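Local coordinates for chromosome partition protein Smc (Pyrococcus furiosus, PDB 3KTA) that is probably required for chromosome condensation and partitioning, binding DNA and hydrolysing ATP through an ABC-type ATPase head formed by its N- and C-terminal ends, at residues A[159-162]-A[163-166]. Residues are numbered along the deposited sequence; the frame is centred on the assembly and turned at random.
Sequences RRLL and IDDI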
ATOM      1  N   ARG A 159       4.995  16.587   5.568  1.00 22.28           N
ATOM      2  CA  ARG A 159       5.750  15.458   6.102  1.00 21.35           C
ATOM      3  C   ARG A 159       5.730  15.445   7.634  1.00 20.57           C
ATOM      4  O   ARG A 159       5.571  14.388   8.251  1.00 18.46           O
ATOM      5  CB  ARG A 159       7.170  15.439   5.543  1.00 22.23           C
ATOM      6  CG  ARG A 159       7.937  14.158   5.869  1.00 22.97           C
ATOM      7  CD  ARG A 159       9.301  14.125   5.179  1.00 20.15           C
ATOM      8  NE  ARG A 159       9.197  14.193   3.726  1.00 23.96           N
ATOM      9  CZ  ARG A 159       9.558  15.243   2.993  1.00 25.53           C
ATOM     10  NH1 ARG A 159      10.058  16.325   3.572  1.00 27.91           N
ATOM     11  NH2 ARG A 159       9.427  15.208   1.674  1.00 26.79           N
ATOM     12  N   ARG A 160       5.830  16.616   8.263  1.00 20.00           N
ATOM     13  CA  ARG A 160       5.794  16.636   9.713  1.00 20.22           C
ATOM     14  C   ARG A 160       4.426  16.239  10.237  1.00 20.38           C
ATOM     15  O   ARG A 160       4.300  15.572  11.262  1.00 19.56           O
ATOM     16  CB  ARG A 160       6.202  17.999  10.273  1.00 18.69           C
ATOM     17  CG  ARG A 160       6.568  17.934  11.755  1.00 20.67           C
ATOM     18  CD  ARG A 160       6.082  19.176  12.502  1.00 21.28           C
ATOM     19  NE  ARG A 160       4.638  19.152  12.697  1.00 25.22           N
ATOM     20  CZ  ARG A 160       3.809  20.111  12.289  1.00 26.71           C
ATOM     21  NH1 ARG A 160       4.283  21.180  11.669  1.00 24.83           N
ATOM     22  NH2 ARG A 160       2.510  20.009  12.521  1.00 26.98           N
ATOM     23  N   LEU A 161       3.386  16.663   9.531  1.00 20.40           N
ATOM     24  CA  LEU A 161       2.036  16.351   9.950  1.00 20.47           C
ATOM     25  C   LEU A 161       1.770  14.845   9.975  1.00 20.16           C
ATOM     26  O   LEU A 161       1.012  14.356  10.809  1.00 20.83           O
ATOM     27  CB  LEU A 161       1.044  17.063   9.038  1.00 24.50           C
ATOM     28  CG  LEU A 161       0.961  18.539   9.393  1.00 25.85           C
ATOM     29  CD1 LEU A 161       0.318  19.264   8.235  1.00 32.68           C
ATOM     30  CD2 LEU A 161       0.165  18.706  10.676  1.00 26.28           C
ATOM     31  N   LEU A 162       2.399  14.123   9.055  1.00 20.73           N
ATOM     32  CA  LEU A 162       2.341  12.665   9.079  1.00 22.71           C
ATOM     33  C   LEU A 162       2.902  12.131  10.397  1.00 20.97           C
ATOM     34  O   LEU A 162       2.306  11.257  11.029  1.00 20.58           O
ATOM     35  CB  LEU A 162       3.081  12.080   7.872  1.00 19.38           C
ATOM     36  CG  LEU A 162       3.095  10.556   7.735  1.00 24.21           C
ATOM     37  CD1 LEU A 162       1.689   9.985   7.840  1.00 23.39           C
ATOM     38  CD2 LEU A 162       3.746  10.153   6.419  1.00 24.35           C
ATOM     39  N   ILE A 163       4.037  12.673  10.827  1.00 17.72           N
ATOM     40  CA  ILE A 163       4.597  12.277  12.112  1.00 20.31           C
ATOM     41  C   ILE A 163       3.716  12.695  13.302  1.00 20.25           C
ATOM     42  O   ILE A 163       3.561  11.933  14.255  1.00 20.44           O
ATOM     43  CB  ILE A 163       6.047  12.753  12.251  1.00 21.09           C
ATOM     44  CG1 ILE A 163       6.865  12.207  11.071  1.00 20.19           C
ATOM     45  CG2 ILE A 163       6.623  12.345  13.602  1.00 19.93           C
ATOM     46  CD1 ILE A 163       6.661  10.701  10.805  1.00 18.82           C
ATOM     47  N   ASP A 164       3.113  13.884  13.243  1.00 20.71           N
ATOM     48  CA  ASP A 164       2.109  14.260  14.248  1.00 23.85           C
ATOM     49  C   ASP A 164       1.084  13.149  14.409  1.00 21.62           C
ATOM     50  O   ASP A 164       0.762  12.740  15.523  1.00 23.49           O
ATOM     51  CB  ASP A 164       1.341  15.509  13.824  1.00 22.79           C
ATOM     52  CG  ASP A 164       2.136  16.775  13.964  0.60 24.72           C
ATOM     53  OD1 ASP A 164       3.372  16.709  14.119  0.68 23.52           O
ATOM     54  OD2 ASP A 164       1.499  17.850  13.907  0.93 27.83           O
ATOM     55  N   ASP A 165       0.567  12.676  13.280  1.00 21.97           N
ATOM     56  CA  ASP A 165      -0.452  11.636  13.266  1.00 23.52           C
ATOM     57  C   ASP A 165       0.053  10.351  13.916  1.00 22.02           C
ATOM     58  O   ASP A 165      -0.602   9.783  14.787  1.00 25.31           O
ATOM     59  CB  ASP A 165      -0.927  11.362  11.835  1.00 22.04           C
ATOM     60  CG  ASP A 165      -2.119  10.428  11.790  0.53 29.11           C
ATOM     61  OD1 ASP A 165      -1.942   9.244  11.434  0.40 28.99           O
ATOM     62  OD2 ASP A 165      -3.234  10.879  12.122  0.36 30.78           O
ATOM     63  N   ILE A 166       1.230   9.898  13.499  1.00 21.83           N
ATOM     64  CA  ILE A 166       1.803   8.664  14.044  1.00 22.71           C
ATOM     65  C   ILE A 166       2.025   8.755  15.559  1.00 22.85           C
ATOM     66  O   ILE A 166       1.824   7.782  16.283  1.00 23.08           O
ATOM     67  CB  ILE A 166       3.127   8.305  13.322  1.00 19.59           C
ATOM     68  CG1 ILE A 166       2.876   8.132  11.819  1.00 20.81           C
ATOM     69  CG2 ILE A 166       3.738   7.041  13.888  1.00 21.23           C
ATOM     70  CD1 ILE A 166       1.925   6.989  11.454  1.00 22.25           C
TER
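Arg160 starts out with CG anti to its own backbone N (chi1 -163°), and its chain then bends about CB-CG and CG-CD, while Asp164 sets its carboxylate beside its backbone N, which leans it back toward the preceding turn; the two charged ends therefore meet four residues apart on helix 156-167, an i to i+4 salt bridge. The guanidinium comes side-on, with one nitrogen for each carboxylate oxygen: Arg160 NE reaches Asp164 OD1 at 3.1 Å and Arg160 NH2 reaches Asp164 OD2 at 2.8 Å. Both N-H bonds are almost straight, at 178°, and both oxygens lie in the guanidinium plane. They are approached on their syn sides but from well above the carboxylate plane, because the two flat groups are turned 33° apart. An aspartate suits this place because its short chain keeps the carboxylate close to the helix, where the longer, bent arginine can reach it.

Leu161 flanks the pair, its CD2 lying 3.6 Å from Asp164 OD2. Underneath, the backbone repeats the same spacing: Asp164 N donates to Arg160 O at 2.9 Å, and Ile166 N to Leu162 O at 3.0 Å. Leu162 and Ile166, a turn apart, both pack on Tyr140, a place suited to branched aliphatic side chains.

Away from the nucleotide site, this helix of the N-terminal ATPase piece joins the partner Smc chain, probably the C-terminal piece: Arg160 NH1 bonds Gly46 O and Arg159 NH1 bonds Leu48 O of that chain. Replacing Arg160 by alanine would probably leave the Asp164 carboxylate without its two-pronged mate and cost the interchain bond. With three nitrogens engaged, the guanidinium is fixed in rotation, its buried charge probably partly balanced by Asp164.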